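Local atomic coordinates of ERPP protein (PDB entry 4BOB), a protein that is an outer surface lipoprotein of the Lyme disease spirochaete that probably recruits the complement regulator factor H. Residues N86-K89 and A90-G94; P155-V158 and L159-L163. All coordinates share one frame; numbering follows the deposited sequence.

Contact 1. Residues N86-K89 and A90-G94; sequences NFIK and AMTKG
M91 N bonds to F87 O and K93 N to K89 O, the i to i+4 pattern of an alpha-helix running through N86-K89 into A90-G94. The helix breaks at G94, whose phi is positive. M91 lies across the F87 ring: its CG sits 3.6 Å from the centroid of the F87 ring, 14° off the normal, a CH-pi contact over one face. Because F87 carries CG anti to its own N (chi1 -174°), the ring stands beside the chain of the residue one turn on. M91 then folds at chi2 and chi3, and its SD comes obliquely to the F87 ring, 4.7 Å from the centroid, a Met-aromatic contact. F97 of strand 96-98 meets the F87 ring edge-to-face, and N86, A90 and M91 also touch F97, so this side of helix 84-93 packs on strand 96-98, an outermost strand of the eight-stranded antiparallel sheet. A side chain joins in at the last turn. T92 OG1 donates to I88 O at 2.5 Å, arriving well above the carbonyl plane; chi1 of 45° sets this hydroxyl between the N and carbonyl carbon of T92, turned back along the helix. K89 O accepts two backbone bonds, from T92 N at 3.1 Å and from K93 N at 2.6 Å. On the exposed side the K89 chain, bent at chi2 and chi4, runs beside the last turn, and its NZ donates to G94 O at 2.9 Å, tying the first residue beyond that turn back to the helix.

Contact 2. Residues P155-V158 and L159-L163; sequences PLEV and LKKNL
The short C-terminal helix 156-162 begins straight after strand 149-155, with P155 at its N-cap, and its side chains pair one turn apart. L156 and K160 meet by their aliphatic parts: K160 CD lies 3.5 Å from L156 CG, and K160 CG 3.7 Å from L156 CD1. K160 bends at this spot, about CG-CD (chi3 73°), and the rest of the chain leads on from L156. Next along the helix, E157 and K161 run next to each other in the same direction, both chains stretched out. Their salt bridge is long, 3.4 Å from E157 OE2 to K161 NZ, and the hydrogen bond within it is weak. V158 O is held by two donors of one residue. N162 N reaches V158 O at 3.2 Å as the usual helical bond, while N162 ND2 comes to V158 O at 2.9 Å from the opposite face of the carbonyl plane. This second bond is fairly straight (166°), and V158 O lies close to the amide plane of N162, which probably holds the amide in this rotation. V158 CG1 lies alongside ND2. L156 and L159 rest on I133 of strand 131-139, V158 and N162 touch strand 34-42 at V37 and F35, and helix 84-93 lies against L159 as well.

How the contacts relate
Contact 1 comes first along the chain, on helix 84-93, which follows strand 72-79, one outermost strand of the eight-stranded antiparallel sheet; contact 2 lies on helix 156-162, after strand 149-155 from the middle of that sheet. Their centres are about 10 Å apart, and the two short helices lie against each other. L156 CD1 comes within 3.2 Å of T92 O, L159 CD1 within 3.3 Å of M91 O, and K160 CG within 3.5 Å of T92 CG2. Through F87 and L163 the packing extends past the end of the second helix. It thus brings the C-terminal helix against a helix formed much earlier in the chain.

Contact 1. Residues N86-K89 and A90-G94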
# COMPACT_ATOMS: atom_id res chain seq x y z
N ASN A 86 -12.31 -4.21 -5.45
CA ASN A 86 -11.84 -2.82 -5.38
C ASN A 86 -10.32 -2.71 -5.12
O ASN A 86 -9.65 -1.80 -5.61
CB ASN A 86 -12.66 -2.03 -4.34
CG ASN A 86 -14.09 -1.73 -4.83
OD1 ASN A 86 -14.34 -1.65 -6.04
ND2 ASN A 86 -15.04 -1.56 -3.89
N PHE A 87 -9.78 -3.66 -4.38
CA PHE A 87 -8.35 -3.67 -4.19
C PHE A 87 -7.70 -4.02 -5.53
O PHE A 87 -6.94 -3.22 -6.10
CB PHE A 87 -7.96 -4.64 -3.08
CG PHE A 87 -6.50 -4.62 -2.72
CD1 PHE A 87 -5.98 -3.56 -2.02
CD2 PHE A 87 -5.66 -5.68 -3.05
CE1 PHE A 87 -4.65 -3.53 -1.65
CE2 PHE A 87 -4.32 -5.67 -2.67
CZ PHE A 87 -3.81 -4.58 -1.97
N ILE A 88 -8.01 -5.20 -6.06
CA ILE A 88 -7.29 -5.72 -7.22
C ILE A 88 -7.35 -4.71 -8.36
O ILE A 88 -6.32 -4.26 -8.88
CB ILE A 88 -7.81 -7.13 -7.60
CG1 ILE A 88 -7.39 -8.13 -6.51
CG2 ILE A 88 -7.26 -7.57 -8.95
CD1 ILE A 88 -7.96 -9.53 -6.66
N LYS A 89 -8.57 -4.35 -8.73
CA LYS A 89 -8.82 -3.26 -9.67
C LYS A 89 -7.90 -2.08 -9.39
O LYS A 89 -7.10 -1.70 -10.24
CB LYS A 89 -10.29 -2.83 -9.55
CG LYS A 89 -10.61 -1.36 -9.79
CD LYS A 89 -10.74 -1.01 -11.26
CE LYS A 89 -11.51 0.30 -11.44
NZ LYS A 89 -10.77 1.49 -10.93
N ALA A 90 -8.00 -1.54 -8.18
CA ALA A 90 -7.24 -0.35 -7.76
C ALA A 90 -5.74 -0.51 -7.92
O ALA A 90 -5.04 0.40 -8.40
CB ALA A 90 -7.55 -0.05 -6.31
N MET A 91 -5.25 -1.66 -7.47
CA MET A 91 -3.82 -1.95 -7.48
C MET A 91 -3.30 -2.44 -8.87
O MET A 91 -2.09 -2.71 -9.04
CB MET A 91 -3.50 -2.93 -6.35
CG MET A 91 -3.86 -2.42 -4.96
SD MET A 91 -3.01 -0.93 -4.34
CE MET A 91 -1.31 -1.45 -4.10
N THR A 92 -4.19 -2.56 -9.85
CA THR A 92 -3.77 -2.89 -11.23
C THR A 92 -4.13 -1.79 -12.25
O THR A 92 -3.32 -1.51 -13.15
CB THR A 92 -4.32 -4.24 -11.69
OG1 THR A 92 -5.70 -4.34 -11.33
CG2 THR A 92 -3.56 -5.35 -11.03
N LYS A 93 -5.28 -1.14 -12.08
CA LYS A 93 -5.75 -0.14 -13.03
C LYS A 93 -5.85 1.29 -12.48
O LYS A 93 -6.13 2.23 -13.25
CB LYS A 93 -7.09 -0.58 -13.57
CG LYS A 93 -6.98 -2.00 -14.12
CD LYS A 93 -8.27 -2.48 -14.76
CE LYS A 93 -8.41 -1.97 -16.18
NZ LYS A 93 -9.59 -2.65 -16.81
N GLY A 94 -5.58 1.46 -11.19
CA GLY A 94 -5.76 2.77 -10.54
C GLY A 94 -7.21 2.89 -10.11
O GLY A 94 -8.11 2.51 -10.84

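Contact 2. Residues P155-V158 and L159-L163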
# COMPACT_ATOMS: atom_id res chain seq x y z
N PRO A 155 5.64 -1.09 -7.85
CA PRO A 155 5.66 -1.25 -9.32
C PRO A 155 4.45 -2.01 -9.83
O PRO A 155 4.00 -2.95 -9.21
CB PRO A 155 6.94 -2.05 -9.57
CG PRO A 155 7.11 -2.85 -8.32
CD PRO A 155 6.69 -1.90 -7.22
N LEU A 156 3.91 -1.56 -10.95
CA LEU A 156 2.65 -2.11 -11.47
C LEU A 156 2.79 -3.57 -11.95
O LEU A 156 2.02 -4.42 -11.55
CB LEU A 156 2.12 -1.21 -12.59
CG LEU A 156 0.83 -1.69 -13.24
CD1 LEU A 156 -0.28 -2.00 -12.22
CD2 LEU A 156 0.35 -0.66 -14.25
N GLU A 157 3.80 -3.83 -12.77
CA GLU A 157 4.09 -5.16 -13.33
C GLU A 157 4.17 -6.30 -12.32
O GLU A 157 3.73 -7.43 -12.58
CB GLU A 157 5.40 -5.11 -14.13
CG GLU A 157 5.97 -6.49 -14.46
CD GLU A 157 6.76 -6.51 -15.75
OE1 GLU A 157 7.25 -5.44 -16.18
OE2 GLU A 157 6.88 -7.63 -16.32
N VAL A 158 4.77 -6.03 -11.17
CA VAL A 158 4.77 -7.04 -10.12
C VAL A 158 3.36 -7.21 -9.52
O VAL A 158 2.91 -8.34 -9.34
CB VAL A 158 5.83 -6.77 -9.03
CG1 VAL A 158 5.82 -7.89 -8.01
CG2 VAL A 158 7.22 -6.63 -9.64
N LEU A 159 2.65 -6.11 -9.24
CA LEU A 159 1.26 -6.18 -8.73
C LEU A 159 0.29 -6.91 -9.67
O LEU A 159 -0.68 -7.50 -9.24
CB LEU A 159 0.72 -4.78 -8.44
CG LEU A 159 1.13 -4.03 -7.16
CD1 LEU A 159 0.56 -2.62 -7.16
CD2 LEU A 159 0.68 -4.73 -5.90
N LYS A 160 0.55 -6.84 -10.97
CA LYS A 160 -0.31 -7.49 -11.95
C LYS A 160 -0.01 -9.00 -12.05
O LYS A 160 -0.95 -9.81 -12.03
CB LYS A 160 -0.19 -6.79 -13.31
CG LYS A 160 -0.95 -5.48 -13.36
CD LYS A 160 -0.61 -4.63 -14.59
CE LYS A 160 -1.20 -5.20 -15.87
NZ LYS A 160 -0.85 -4.34 -17.04
N LYS A 161 1.27 -9.36 -12.16
CA LYS A 161 1.73 -10.76 -12.11
C LYS A 161 1.11 -11.57 -10.96
O LYS A 161 0.67 -12.70 -11.16
CB LYS A 161 3.26 -10.85 -12.01
CG LYS A 161 3.96 -11.03 -13.35
CD LYS A 161 5.49 -11.06 -13.23
CE LYS A 161 6.16 -11.07 -14.62
NZ LYS A 161 7.57 -10.57 -14.66
N ASN A 162 1.07 -10.98 -9.77
CA ASN A 162 0.73 -11.71 -8.56
C ASN A 162 -0.71 -11.57 -8.12
O ASN A 162 -1.24 -12.51 -7.55
CB ASN A 162 1.64 -11.28 -7.41
CG ASN A 162 3.10 -11.71 -7.60
OD1 ASN A 162 3.53 -12.71 -7.03
ND2 ASN A 162 3.86 -10.94 -8.38
N LEU A 163 -1.33 -10.41 -8.37
CA LEU A 163 -2.71 -10.10 -7.87
C LEU A 163 -3.83 -10.73 -8.70
O LEU A 163 -4.43 -10.08 -9.56
CB LEU A 163 -2.96 -8.57 -7.80
CG LEU A 163 -3.05 -7.76 -6.50
CD1 LEU A 163 -3.40 -8.62 -5.30
CD2 LEU A 163 -1.79 -6.95 -6.22